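Local coordinates for protein L-talarate/Galactarate Dehydratase (Salmonella typhimurium, PDB 2PP0) that catalyses the magnesium-dependent dehydration of both L-talarate and galactarate to 5-keto-4-deoxy-D-glucarate, and also epimerises L-talarate to galactarate, at residues 65-70 / 136-141; 74-79 / 143-148; 235-240 / 264-269. All blocks are in the same frame, centred on the assembly; numbering follows the deposited sequence.

Interactions 1 and 2 are neighbouring parts of one interface in the N-terminal domain, their centres about 6 Å apart: helix 127-146 lies against the adjacent antiparallel strands 57-69 and 74-81. Two probable hydrogen bonds join them, Gly-75 N to Ile-67 O at 2.9 Å between the strands and Val-76 N to Asp-141 OD2 at 2.9 Å from strand to helix. Interaction 3 belongs to the barrel domain, about 43 Å from interaction 1 and about 42 Å from interaction 2 between centres. Its Leu-266 side chain is about 11 Å from that of the magnesium ligand Glu-252, whereas interactions 1 and 2 lie away from the known catalytic and binding residues.

Interaction 1. Residues 65-70 / 136-141; sequences AEIRSR and DIALWD
Ile-67 meets Ala-138 and Leu-139 where a helix packs on the antiparallel sheet of the capping domain, the alpha+beta N-terminal domain of the enolase superfamily. Ile-67 loses the most surface of the three. Its CA-CB bond is directed at the helix, and the gamma-methyl branch CG2 stands anti to the backbone N; the longer branch, with CG1 beside that N (chi1 -55°) and extended at chi2 (176°), carries CD1 to the helix surface. There CD1 has two neighbours, approaching CB of Ala-138 to 3.9 Å and CD2 of Leu-139 to 3.7 Å.

Ala-138 is the close point of the helix. Its methyl points at the strand and sits in the corner made by Ile-67 CD1 and the Ala-65 carbonyl, whose O is 4.0 Å from Ala-138 CB. The CA atoms of Ala-65 and Ala-138 are 6.6 Å apart, the nearest such pair, and the strand and helix axes pass 8.0 Å apart at an angle of 44°. A short side chain at Ala-138 is consistent with that spacing.

Leu-139 starts out along the flank of the helix, and its isopropyl end then swings toward the sheet, where it and the Ile-67 side chain cross obliquely. Ile-111 of helix 108-118 also touches Leu-139, while Ile-28 of the next strand and Ile-135 and Met-142 of the same helix also touch Ile-67. All four touching residues are buried, and the side-chain contacts are apolar. On Leu-139 the delta branch CD2 makes the approach, with CG 4.0 Å from Ile-67 CD1.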
ATOM      1  N   ALA B  65      -6.816   2.242  22.275  1.00 30.52           N
ATOM      2  CA  ALA B  65      -7.983   1.551  21.752  1.00 30.05           C
ATOM      3  C   ALA B  65      -7.697   0.054  21.798  1.00 31.45           C
ATOM      4  O   ALA B  65      -6.600  -0.392  21.452  1.00 31.68           O
ATOM      5  CB  ALA B  65      -8.276   1.981  20.320  1.00 30.35           C
ATOM      6  N   GLU B  66      -8.681  -0.712  22.252  1.00 31.54           N
ATOM      7  CA  GLU B  66      -8.564  -2.165  22.326  1.00 30.79           C
ATOM      8  C   GLU B  66      -9.803  -2.687  21.616  1.00 30.49           C
ATOM      9  O   GLU B  66     -10.920  -2.272  21.928  1.00 28.88           O
ATOM     10  CB  GLU B  66      -8.539  -2.623  23.783  1.00 31.20           C
ATOM     11  CG  GLU B  66      -7.362  -2.074  24.569  1.00 31.41           C
ATOM     12  CD  GLU B  66      -7.463  -2.371  26.050  1.00 35.94           C
ATOM     13  OE1 GLU B  66      -7.386  -3.563  26.423  1.00 35.15           O
ATOM     14  OE2 GLU B  66      -7.627  -1.415  26.844  1.00 34.80           O
ATOM     15  N   ILE B  67      -9.596  -3.569  20.642  1.00 28.60           N
ATOM     16  CA  ILE B  67     -10.684  -4.129  19.850  1.00 27.99           C
ATOM     17  C   ILE B  67     -10.636  -5.657  19.887  1.00 29.23           C
ATOM     18  O   ILE B  67      -9.564  -6.250  19.773  1.00 27.85           O
ATOM     19  CB  ILE B  67     -10.574  -3.672  18.365  1.00 29.15           C
ATOM     20  CG1 ILE B  67     -10.513  -2.142  18.285  1.00 30.64           C
ATOM     21  CG2 ILE B  67     -11.761  -4.193  17.557  1.00 26.81           C
ATOM     22  CD1 ILE B  67     -10.305  -1.607  16.858  1.00 29.85           C
ATOM     23  N   ARG B  68     -11.795  -6.284  20.065  1.00 29.38           N
ATOM     24  CA  ARG B  68     -11.884  -7.741  20.096  1.00 31.44           C
ATOM     25  C   ARG B  68     -12.930  -8.199  19.096  1.00 30.43           C
ATOM     26  O   ARG B  68     -14.008  -7.614  19.000  1.00 31.21           O
ATOM     27  CB  ARG B  68     -12.222  -8.232  21.511  1.00 31.94           C
ATOM     28  CG  ARG B  68     -11.005  -8.233  22.416  1.00 33.86           C
ATOM     29  CD  ARG B  68     -11.325  -8.515  23.877  1.00 37.61           C
ATOM     30  NE  ARG B  68     -10.106  -8.429  24.678  1.00 39.41           N
ATOM     31  CZ  ARG B  68      -9.123  -9.330  24.651  1.00 43.60           C
ATOM     32  NH1 ARG B  68      -9.213 -10.403  23.873  1.00 43.25           N
ATOM     33  NH2 ARG B  68      -8.031  -9.142  25.382  1.00 44.26           N
ATOM     34  N   SER B  69     -12.601  -9.238  18.337  1.00 30.19           N
ATOM     35  CA  SER B  69     -13.512  -9.753  17.318  1.00 31.42           C
ATOM     36  C   SER B  69     -14.266 -11.009  17.756  1.00 31.41           C
ATOM     37  O   SER B  69     -13.879 -11.696  18.703  1.00 30.55           O
ATOM     38  CB  SER B  69     -12.735 -10.068  16.038  1.00 32.24           C
ATOM     39  OG  SER B  69     -11.870 -11.172  16.250  1.00 32.93           O
ATOM     40  N   ARG B  70     -15.344 -11.298  17.040  1.00 31.45           N
ATOM     41  CA  ARG B  70     -16.166 -12.461  17.305  1.00 33.91           C
ATOM     42  C   ARG B  70     -15.324 -13.739  17.290  1.00 35.44           C
ATOM     43  O   ARG B  70     -15.468 -14.594  18.162  1.00 36.08           O
ATOM     44  CB  ARG B  70     -17.256 -12.564  16.238  1.00 35.55           C
ATOM     45  CG  ARG B  70     -18.139 -13.796  16.346  1.00 35.19           C
ATOM     46  CD  ARG B  70     -18.866 -14.009  15.036  1.00 35.45           C
ATOM     47  NE  ARG B  70     -17.922 -14.311  13.962  1.00 36.63           N
ATOM     48  CZ  ARG B  70     -18.233 -14.315  12.670  1.00 37.54           C
ATOM     49  NH1 ARG B  70     -19.469 -14.031  12.286  1.00 37.13           N
ATOM     50  NH2 ARG B  70     -17.310 -14.602  11.762  1.00 37.09           N
ATOM     51  N   ASP B 136      -7.356   2.639  14.052  1.00 23.81           N
ATOM     52  CA  ASP B 136      -6.703   2.193  12.826  1.00 25.50           C
ATOM     53  C   ASP B 136      -5.494   1.324  13.163  1.00 25.80           C
ATOM     54  O   ASP B 136      -5.297   0.260  12.574  1.00 26.06           O
ATOM     55  CB  ASP B 136      -6.242   3.399  11.993  1.00 25.53           C
ATOM     56  CG  ASP B 136      -5.553   2.989  10.692  1.00 24.22           C
ATOM     57  OD1 ASP B 136      -6.255   2.573   9.749  1.00 23.43           O
ATOM     58  OD2 ASP B 136      -4.310   3.080  10.611  1.00 24.88           O
ATOM     59  N   ILE B 137      -4.689   1.791  14.113  1.00 26.14           N
ATOM     60  CA  ILE B 137      -3.491   1.082  14.532  1.00 26.97           C
ATOM     61  C   ILE B 137      -3.856  -0.273  15.161  1.00 28.02           C
ATOM     62  O   ILE B 137      -3.199  -1.283  14.891  1.00 27.66           O
ATOM     63  CB  ILE B 137      -2.662   1.957  15.509  1.00 26.95           C
ATOM     64  CG1 ILE B 137      -2.085   3.166  14.746  1.00 28.03           C
ATOM     65  CG2 ILE B 137      -1.530   1.157  16.127  1.00 26.19           C
ATOM     66  CD1 ILE B 137      -1.286   4.137  15.629  1.00 28.43           C
ATOM     67  N   ALA B 138      -4.909  -0.295  15.974  1.00 25.84           N
ATOM     68  CA  ALA B 138      -5.351  -1.536  16.609  1.00 27.09           C
ATOM     69  C   ALA B 138      -5.802  -2.536  15.544  1.00 27.85           C
ATOM     70  O   ALA B 138      -5.573  -3.739  15.676  1.00 27.45           O
ATOM     71  CB  ALA B 138      -6.500  -1.257  17.589  1.00 26.21           C
ATOM     72  N   LEU B 139      -6.446  -2.039  14.490  1.00 27.24           N
ATOM     73  CA  LEU B 139      -6.902  -2.913  13.420  1.00 27.98           C
ATOM     74  C   LEU B 139      -5.716  -3.523  12.674  1.00 28.21           C
ATOM     75  O   LEU B 139      -5.769  -4.685  12.275  1.00 28.40           O
ATOM     76  CB  LEU B 139      -7.813  -2.151  12.455  1.00 29.12           C
ATOM     77  CG  LEU B 139      -9.183  -1.763  13.019  1.00 27.59           C
ATOM     78  CD1 LEU B 139      -9.966  -1.001  11.956  1.00 27.78           C
ATOM     79  CD2 LEU B 139      -9.947  -3.022  13.444  1.00 28.10           C
ATOM     80  N   TRP B 140      -4.645  -2.754  12.488  1.00 27.13           N
ATOM     81  CA  TRP B 140      -3.454  -3.287  11.826  1.00 27.00           C
ATOM     82  C   TRP B 140      -2.758  -4.307  12.738  1.00 27.32           C
ATOM     83  O   TRP B 140      -2.218  -5.319  12.263  1.00 25.50           O
ATOM     84  CB  TRP B 140      -2.476  -2.169  11.466  1.00 27.43           C
ATOM     85  CG  TRP B 140      -2.788  -1.507  10.159  1.00 27.28           C
ATOM     86  CD1 TRP B 140      -3.419  -0.305   9.964  1.00 28.29           C
ATOM     87  CD2 TRP B 140      -2.496  -2.023   8.855  1.00 27.97           C
ATOM     88  NE1 TRP B 140      -3.535  -0.044   8.614  1.00 27.90           N
ATOM     89  CE2 TRP B 140      -2.976  -1.083   7.913  1.00 28.96           C
ATOM     90  CE3 TRP B 140      -1.873  -3.192   8.391  1.00 28.39           C
ATOM     91  CZ2 TRP B 140      -2.852  -1.277   6.533  1.00 27.66           C
ATOM     92  CZ3 TRP B 140      -1.750  -3.386   7.015  1.00 26.85           C
ATOM     93  CH2 TRP B 140      -2.239  -2.433   6.104  1.00 29.10           C
ATOM     94  N   ASP B 141      -2.769  -4.030  14.041  1.00 26.56           N
ATOM     95  CA  ASP B 141      -2.178  -4.916  15.046  1.00 28.29           C
ATOM     96  C   ASP B 141      -2.911  -6.256  14.976  1.00 27.18           C
ATOM     97  O   ASP B 141      -2.289  -7.319  14.972  1.00 27.94           O
ATOM     98  CB  ASP B 141      -2.336  -4.292  16.445  1.00 27.57           C
ATOM     99  CG  ASP B 141      -1.810  -5.184  17.566  1.00 30.16           C
ATOM    100  OD1 ASP B 141      -0.592  -5.490  17.596  1.00 28.28           O
ATOM    101  OD2 ASP B 141      -2.625  -5.574  18.430  1.00 28.71           O
TER

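Interaction 2. Residues 74-79 / 143-148; sequences EGVGFS and KAKRAG
Glu-74 and Lys-145 form a salt bridge that ties the start of strand 74-81 to the last turn of helix 127-146. The ammonium group faces both carboxylate oxygens, though unequally: Lys-145 NZ lies 2.7 Å from Glu-74 OE2 and 3.0 Å from OE1, and the hydrogen bond to OE1 is weak. The two chains reach this point differently. Lys-145 runs extended beyond CG to send its nitrogen across to the strand, while Glu-74 folds at chi2 (-78°) and so brings its carboxylate round to the lysine from a CA-CB bond that does not aim at the helix.

A second charge adds to the pairing. Asp-141, one helical turn before Lys-145, makes another salt bridge to the same NZ through OD2, so the cation has two acidic partners, about a right angle apart, which would be expected to favour its protonated form.

Packing supplies the remainder. The Lys-145 chain passes the strand backbone at one point, CD 3.4 Å from Glu-74 O. Val-76 contributes more loosely, its CG1 4.4 Å from NZ.

The helix ends just beyond, in a Schellman motif: Gly-148 has a positive phi of 66°, and its N donates to Lys-145 O at 2.9 Å. The bridge lies near the surface, Glu-74, Val-76 and Lys-145 all being partly exposed. Strand 74-81 is outermost in the four-stranded sheet within this chain and next to strand 57-69, while on the helix Lys-143, Arg-146 and Ala-147 meet the second subunit and Lys-143 and Ala-144 also pack on helix 151-155.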
ATOM      1  N   GLU B  74      -7.656 -10.104  18.806  1.00 35.74           N
ATOM      2  CA  GLU B  74      -7.526  -8.925  19.637  1.00 36.11           C
ATOM      3  C   GLU B  74      -6.518  -7.953  19.029  1.00 34.67           C
ATOM      4  O   GLU B  74      -5.534  -8.364  18.418  1.00 33.31           O
ATOM      5  CB  GLU B  74      -7.112  -9.385  21.042  1.00 38.54           C
ATOM      6  CG  GLU B  74      -6.336  -8.406  21.886  1.00 43.66           C
ATOM      7  CD  GLU B  74      -4.874  -8.325  21.498  1.00 45.31           C
ATOM      8  OE1 GLU B  74      -4.234  -9.383  21.295  1.00 46.30           O
ATOM      9  OE2 GLU B  74      -4.360  -7.195  21.408  1.00 48.38           O
ATOM     10  N   GLY B  75      -6.784  -6.661  19.179  1.00 31.69           N
ATOM     11  CA  GLY B  75      -5.878  -5.661  18.645  1.00 30.40           C
ATOM     12  C   GLY B  75      -5.767  -4.472  19.578  1.00 28.88           C
ATOM     13  O   GLY B  75      -6.732  -4.122  20.254  1.00 28.23           O
ATOM     14  N   VAL B  76      -4.591  -3.859  19.628  1.00 28.70           N
ATOM     15  CA  VAL B  76      -4.384  -2.698  20.477  1.00 29.38           C
ATOM     16  C   VAL B  76      -3.587  -1.637  19.718  1.00 30.51           C
ATOM     17  O   VAL B  76      -2.691  -1.958  18.937  1.00 29.83           O
ATOM     18  CB  VAL B  76      -3.628  -3.086  21.772  1.00 30.22           C
ATOM     19  CG1 VAL B  76      -2.228  -3.567  21.435  1.00 30.80           C
ATOM     20  CG2 VAL B  76      -3.581  -1.902  22.724  1.00 28.91           C
ATOM     21  N   GLY B  77      -3.926  -0.373  19.952  1.00 28.93           N
ATOM     22  CA  GLY B  77      -3.241   0.724  19.292  1.00 29.53           C
ATOM     23  C   GLY B  77      -3.406   1.990  20.112  1.00 29.39           C
ATOM     24  O   GLY B  77      -4.204   2.020  21.048  1.00 27.79           O
ATOM     25  N   PHE B  78      -2.663   3.040  19.778  1.00 29.01           N
ATOM     26  CA  PHE B  78      -2.779   4.273  20.544  1.00 29.13           C
ATOM     27  C   PHE B  78      -2.335   5.509  19.781  1.00 28.34           C
ATOM     28  O   PHE B  78      -1.666   5.418  18.751  1.00 26.92           O
ATOM     29  CB  PHE B  78      -1.943   4.165  21.826  1.00 29.62           C
ATOM     30  CG  PHE B  78      -0.454   4.177  21.584  1.00 31.19           C
ATOM     31  CD1 PHE B  78       0.240   5.381  21.482  1.00 30.94           C
ATOM     32  CD2 PHE B  78       0.249   2.982  21.423  1.00 31.52           C
ATOM     33  CE1 PHE B  78       1.615   5.398  21.221  1.00 33.34           C
ATOM     34  CE2 PHE B  78       1.622   2.985  21.161  1.00 32.66           C
ATOM     35  CZ  PHE B  78       2.308   4.194  21.060  1.00 34.46           C
ATOM     36  N   SER B  79      -2.732   6.665  20.304  1.00 28.66           N
ATOM     37  CA  SER B  79      -2.336   7.955  19.756  1.00 29.70           C
ATOM     38  C   SER B  79      -1.938   8.749  20.997  1.00 30.71           C
ATOM     39  O   SER B  79      -2.039   8.241  22.120  1.00 28.13           O
ATOM     40  CB  SER B  79      -3.482   8.639  18.991  1.00 32.22           C
ATOM     41  OG  SER B  79      -4.577   8.960  19.824  1.00 36.30           O
ATOM     42  N   LYS B 143      -4.782  -7.495  12.401  1.00 25.94           N
ATOM     43  CA  LYS B 143      -4.555  -8.194  11.139  1.00 27.71           C
ATOM     44  C   LYS B 143      -3.217  -8.924  11.109  1.00 27.41           C
ATOM     45  O   LYS B 143      -3.128 -10.039  10.588  1.00 29.01           O
ATOM     46  CB  LYS B 143      -4.650  -7.232   9.946  1.00 28.27           C
ATOM     47  CG  LYS B 143      -4.417  -7.939   8.620  1.00 26.38           C
ATOM     48  CD  LYS B 143      -4.742  -7.074   7.416  1.00 27.51           C
ATOM     49  CE  LYS B 143      -6.237  -6.888   7.245  1.00 26.21           C
ATOM     50  NZ  LYS B 143      -6.534  -6.219   5.945  1.00 26.93           N
ATOM     51  N   ALA B 144      -2.179  -8.304  11.665  1.00 27.45           N
ATOM     52  CA  ALA B 144      -0.857  -8.916  11.704  1.00 26.74           C
ATOM     53  C   ALA B 144      -0.910 -10.168  12.575  1.00 29.66           C
ATOM     54  O   ALA B 144      -0.408 -11.229  12.190  1.00 28.60           O
ATOM     55  CB  ALA B 144       0.173  -7.935  12.265  1.00 25.67           C
ATOM     56  N   LYS B 145      -1.522 -10.038  13.751  1.00 27.84           N
ATOM     57  CA  LYS B 145      -1.657 -11.161  14.670  1.00 27.91           C
ATOM     58  C   LYS B 145      -2.453 -12.286  14.016  1.00 27.62           C
ATOM     59  O   LYS B 145      -2.164 -13.461  14.227  1.00 29.46           O
ATOM     60  CB  LYS B 145      -2.347 -10.712  15.963  1.00 26.84           C
ATOM     61  CG  LYS B 145      -1.479  -9.823  16.830  1.00 26.71           C
ATOM     62  CD  LYS B 145      -2.241  -9.265  18.027  1.00 27.31           C
ATOM     63  CE  LYS B 145      -1.309  -8.484  18.950  1.00 27.83           C
ATOM     64  NZ  LYS B 145      -2.065  -7.752  20.019  1.00 25.82           N
ATOM     65  N   ARG B 146      -3.458 -11.925  13.226  1.00 27.09           N
ATOM     66  CA  ARG B 146      -4.272 -12.915  12.534  1.00 27.68           C
ATOM     67  C   ARG B 146      -3.394 -13.710  11.556  1.00 29.48           C
ATOM     68  O   ARG B 146      -3.656 -14.877  11.284  1.00 30.48           O
ATOM     69  CB  ARG B 146      -5.406 -12.225  11.778  1.00 26.19           C
ATOM     70  CG  ARG B 146      -6.303 -13.159  10.983  1.00 27.45           C
ATOM     71  CD  ARG B 146      -7.258 -12.371  10.098  1.00 27.54           C
ATOM     72  NE  ARG B 146      -8.135 -11.509  10.887  1.00 30.99           N
ATOM     73  CZ  ARG B 146      -9.286 -11.903  11.427  1.00 32.87           C
ATOM     74  NH1 ARG B 146      -9.713 -13.150  11.256  1.00 31.16           N
ATOM     75  NH2 ARG B 146     -10.009 -11.053  12.149  1.00 29.86           N
ATOM     76  N   ALA B 147      -2.355 -13.070  11.026  1.00 28.83           N
ATOM     77  CA  ALA B 147      -1.440 -13.730  10.095  1.00 29.15           C
ATOM     78  C   ALA B 147      -0.297 -14.402  10.869  1.00 29.65           C
ATOM     79  O   ALA B 147       0.544 -15.095  10.283  1.00 30.99           O
ATOM     80  CB  ALA B 147      -0.868 -12.709   9.111  1.00 27.23           C
ATOM     81  N   GLY B 148      -0.277 -14.193  12.185  1.00 28.30           N
ATOM     82  CA  GLY B 148       0.767 -14.762  13.018  1.00 27.64           C
ATOM     83  C   GLY B 148       2.110 -14.146  12.677  1.00 29.64           C
ATOM     84  O   GLY B 148       3.122 -14.841  12.601  1.00 28.05           O
TER

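Interaction 3. Residues 235-240 / 264-269; sequences TAIRMG and AQLAAA
Ala-236 and Ile-237 receive the side chain of Leu-266 where two consecutive helices of the barrel domain lie side by side. Both helices run in nearly the same direction, their axes 21° from parallel and 10.5 Å apart at closest approach, as expected of neighbouring outer helices in a TIM-type barrel. Along helix 233-243, Ala-236 is the first to touch. Its methyl points at the facing helix and meets the end of Leu-266, with CB 3.6 Å from CD1 and 4.0 Å from CD2, so the alanine fits across the fork of the leucine.

Ile-237 follows, and its backbone comes nearer to the leucine than its own side chain does: Leu-266 CD2 comes 3.6 Å from Ile-237 N and 3.7 Å from its CA, and 4.0 Å from CB. The CA atoms of Ile-237 and Leu-266, 6.5 Å apart, are the nearest pair between the segments. The longer branch of Ile-237 is anti to the backbone N (chi1 -179°), and the turn at chi2 (59°) leads CD1 on to the CB of Ala-269, 4.3 Å away, one turn beyond Leu-266. Thus Leu-266 fills the centre of the contact and Ala-269 borders it; the side-chain contacts are all apolar, and Leu-266 CD2 also lies against the backbone of Ile-237.

Farther on, Met-239 points to another neighbour, packing on Cys-203 and Ile-207 of helix 203-217. Helix 233-243 therefore lies between helix 203-217 and helix 260-269. Leu-255 touches both Ala-236 and Leu-266, and Pro-254 also meets the leucine; both residues follow strand 251-252, which stands between strands 223-226 and 274-276 in the parallel sheet and carries the magnesium ligand Glu-252.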
ATOM      1  N   THR B 235      18.131  33.341   9.980  1.00 37.27           N
ATOM      2  CA  THR B 235      18.934  32.610  10.946  1.00 37.54           C
ATOM      3  C   THR B 235      19.180  31.176  10.491  1.00 37.45           C
ATOM      4  O   THR B 235      20.285  30.658  10.631  1.00 37.70           O
ATOM      5  CB  THR B 235      18.248  32.605  12.321  1.00 37.45           C
ATOM      6  OG1 THR B 235      17.978  33.957  12.716  1.00 37.74           O
ATOM      7  CG2 THR B 235      19.141  31.953  13.362  1.00 36.21           C
ATOM      8  N   ALA B 236      18.151  30.551   9.927  1.00 37.15           N
ATOM      9  CA  ALA B 236      18.254  29.172   9.455  1.00 37.05           C
ATOM     10  C   ALA B 236      19.405  28.967   8.470  1.00 37.89           C
ATOM     11  O   ALA B 236      20.185  28.025   8.608  1.00 37.06           O
ATOM     12  CB  ALA B 236      16.937  28.744   8.813  1.00 34.02           C
ATOM     13  N   ILE B 237      19.519  29.843   7.475  1.00 39.29           N
ATOM     14  CA  ILE B 237      20.589  29.701   6.492  1.00 39.85           C
ATOM     15  C   ILE B 237      21.963  29.980   7.098  1.00 40.76           C
ATOM     16  O   ILE B 237      22.932  29.277   6.802  1.00 40.94           O
ATOM     17  CB  ILE B 237      20.370  30.625   5.268  1.00 40.30           C
ATOM     18  CG1 ILE B 237      21.497  30.415   4.252  1.00 40.80           C
ATOM     19  CG2 ILE B 237      20.319  32.082   5.706  1.00 40.90           C
ATOM     20  CD1 ILE B 237      21.607  28.992   3.736  1.00 40.60           C
ATOM     21  N   ARG B 238      22.040  30.997   7.951  1.00 41.65           N
ATOM     22  CA  ARG B 238      23.296  31.356   8.602  1.00 42.82           C
ATOM     23  C   ARG B 238      23.769  30.222   9.511  1.00 41.68           C
ATOM     24  O   ARG B 238      24.942  29.847   9.488  1.00 40.70           O
ATOM     25  CB  ARG B 238      23.122  32.653   9.401  1.00 44.63           C
ATOM     26  CG  ARG B 238      24.361  33.088  10.167  1.00 50.89           C
ATOM     27  CD  ARG B 238      24.314  34.578  10.506  1.00 54.56           C
ATOM     28  NE  ARG B 238      23.052  34.978  11.126  1.00 58.89           N
ATOM     29  CZ  ARG B 238      22.611  34.535  12.301  1.00 60.91           C
ATOM     30  NH1 ARG B 238      23.328  33.664  13.003  1.00 61.78           N
ATOM     31  NH2 ARG B 238      21.448  34.965  12.776  1.00 61.97           N
ATOM     32  N   MET B 239      22.861  29.672  10.309  1.00 40.90           N
ATOM     33  CA  MET B 239      23.224  28.564  11.182  1.00 40.39           C
ATOM     34  C   MET B 239      23.549  27.339  10.330  1.00 41.10           C
ATOM     35  O   MET B 239      24.425  26.549  10.675  1.00 42.90           O
ATOM     36  CB  MET B 239      22.082  28.238  12.147  1.00 39.45           C
ATOM     37  CG  MET B 239      21.966  29.212  13.312  1.00 37.37           C
ATOM     38  SD  MET B 239      23.387  29.140  14.422  1.00 34.37           S
ATOM     39  CE  MET B 239      22.709  28.152  15.747  1.00 35.07           C
ATOM     40  N   GLY B 240      22.845  27.197   9.211  1.00 40.69           N
ATOM     41  CA  GLY B 240      23.070  26.068   8.324  1.00 40.03           C
ATOM     42  C   GLY B 240      24.456  26.071   7.713  1.00 39.73           C
ATOM     43  O   GLY B 240      25.082  25.021   7.577  1.00 39.78           O
ATOM     44  N   ALA B 264      12.353  24.181   1.464  1.00 31.98           N
ATOM     45  CA  ALA B 264      12.848  23.815   0.138  1.00 32.14           C
ATOM     46  C   ALA B 264      14.086  24.623  -0.221  1.00 33.55           C
ATOM     47  O   ALA B 264      15.038  24.097  -0.796  1.00 33.69           O
ATOM     48  CB  ALA B 264      11.759  24.041  -0.907  1.00 31.11           C
ATOM     49  N   GLN B 265      14.062  25.907   0.128  1.00 33.27           N
ATOM     50  CA  GLN B 265      15.170  26.813  -0.146  1.00 35.44           C
ATOM     51  C   GLN B 265      16.422  26.407   0.628  1.00 34.45           C
ATOM     52  O   GLN B 265      17.532  26.459   0.096  1.00 33.26           O
ATOM     53  CB  GLN B 265      14.759  28.249   0.210  1.00 38.94           C
ATOM     54  CG  GLN B 265      15.885  29.263   0.186  1.00 43.56           C
ATOM     55  CD  GLN B 265      15.378  30.681   0.390  1.00 47.19           C
ATOM     56  OE1 GLN B 265      14.563  30.941   1.281  1.00 47.94           O
ATOM     57  NE2 GLN B 265      15.863  31.608  -0.431  1.00 47.63           N
ATOM     58  N   LEU B 266      16.241  26.003   1.882  1.00 34.70           N
ATOM     59  CA  LEU B 266      17.365  25.577   2.716  1.00 35.10           C
ATOM     60  C   LEU B 266      17.926  24.241   2.222  1.00 36.65           C
ATOM     61  O   LEU B 266      19.142  24.033   2.201  1.00 37.05           O
ATOM     62  CB  LEU B 266      16.920  25.429   4.174  1.00 35.25           C
ATOM     63  CG  LEU B 266      16.668  26.708   4.979  1.00 35.44           C
ATOM     64  CD1 LEU B 266      15.989  26.372   6.295  1.00 33.98           C
ATOM     65  CD2 LEU B 266      17.989  27.418   5.219  1.00 36.11           C
ATOM     66  N   ALA B 267      17.029  23.344   1.826  1.00 35.59           N
ATOM     67  CA  ALA B 267      17.415  22.024   1.339  1.00 35.12           C
ATOM     68  C   ALA B 267      18.217  22.120   0.047  1.00 35.08           C
ATOM     69  O   ALA B 267      19.174  21.368  -0.160  1.00 34.64           O
ATOM     70  CB  ALA B 267      16.174  21.172   1.125  1.00 34.73           C
ATOM     71  N   ALA B 268      17.834  23.049  -0.822  1.00 35.25           N
ATOM     72  CA  ALA B 268      18.535  23.225  -2.085  1.00 36.44           C
ATOM     73  C   ALA B 268      19.863  23.950  -1.887  1.00 36.98           C
ATOM     74  O   ALA B 268      20.832  23.681  -2.595  1.00 38.06           O
ATOM     75  CB  ALA B 268      17.661  23.993  -3.072  1.00 36.49           C
ATOM     76  N   ALA B 269      19.907  24.852  -0.912  1.00 35.85           N
ATOM     77  CA  ALA B 269      21.111  25.634  -0.645  1.00 37.04           C
ATOM     78  C   ALA B 269      22.179  24.906   0.162  1.00 37.53           C
ATOM     79  O   ALA B 269      23.371  25.188   0.025  1.00 38.97           O
ATOM     80  CB  ALA B 269      20.735  26.934   0.065  1.00 35.94           C
TER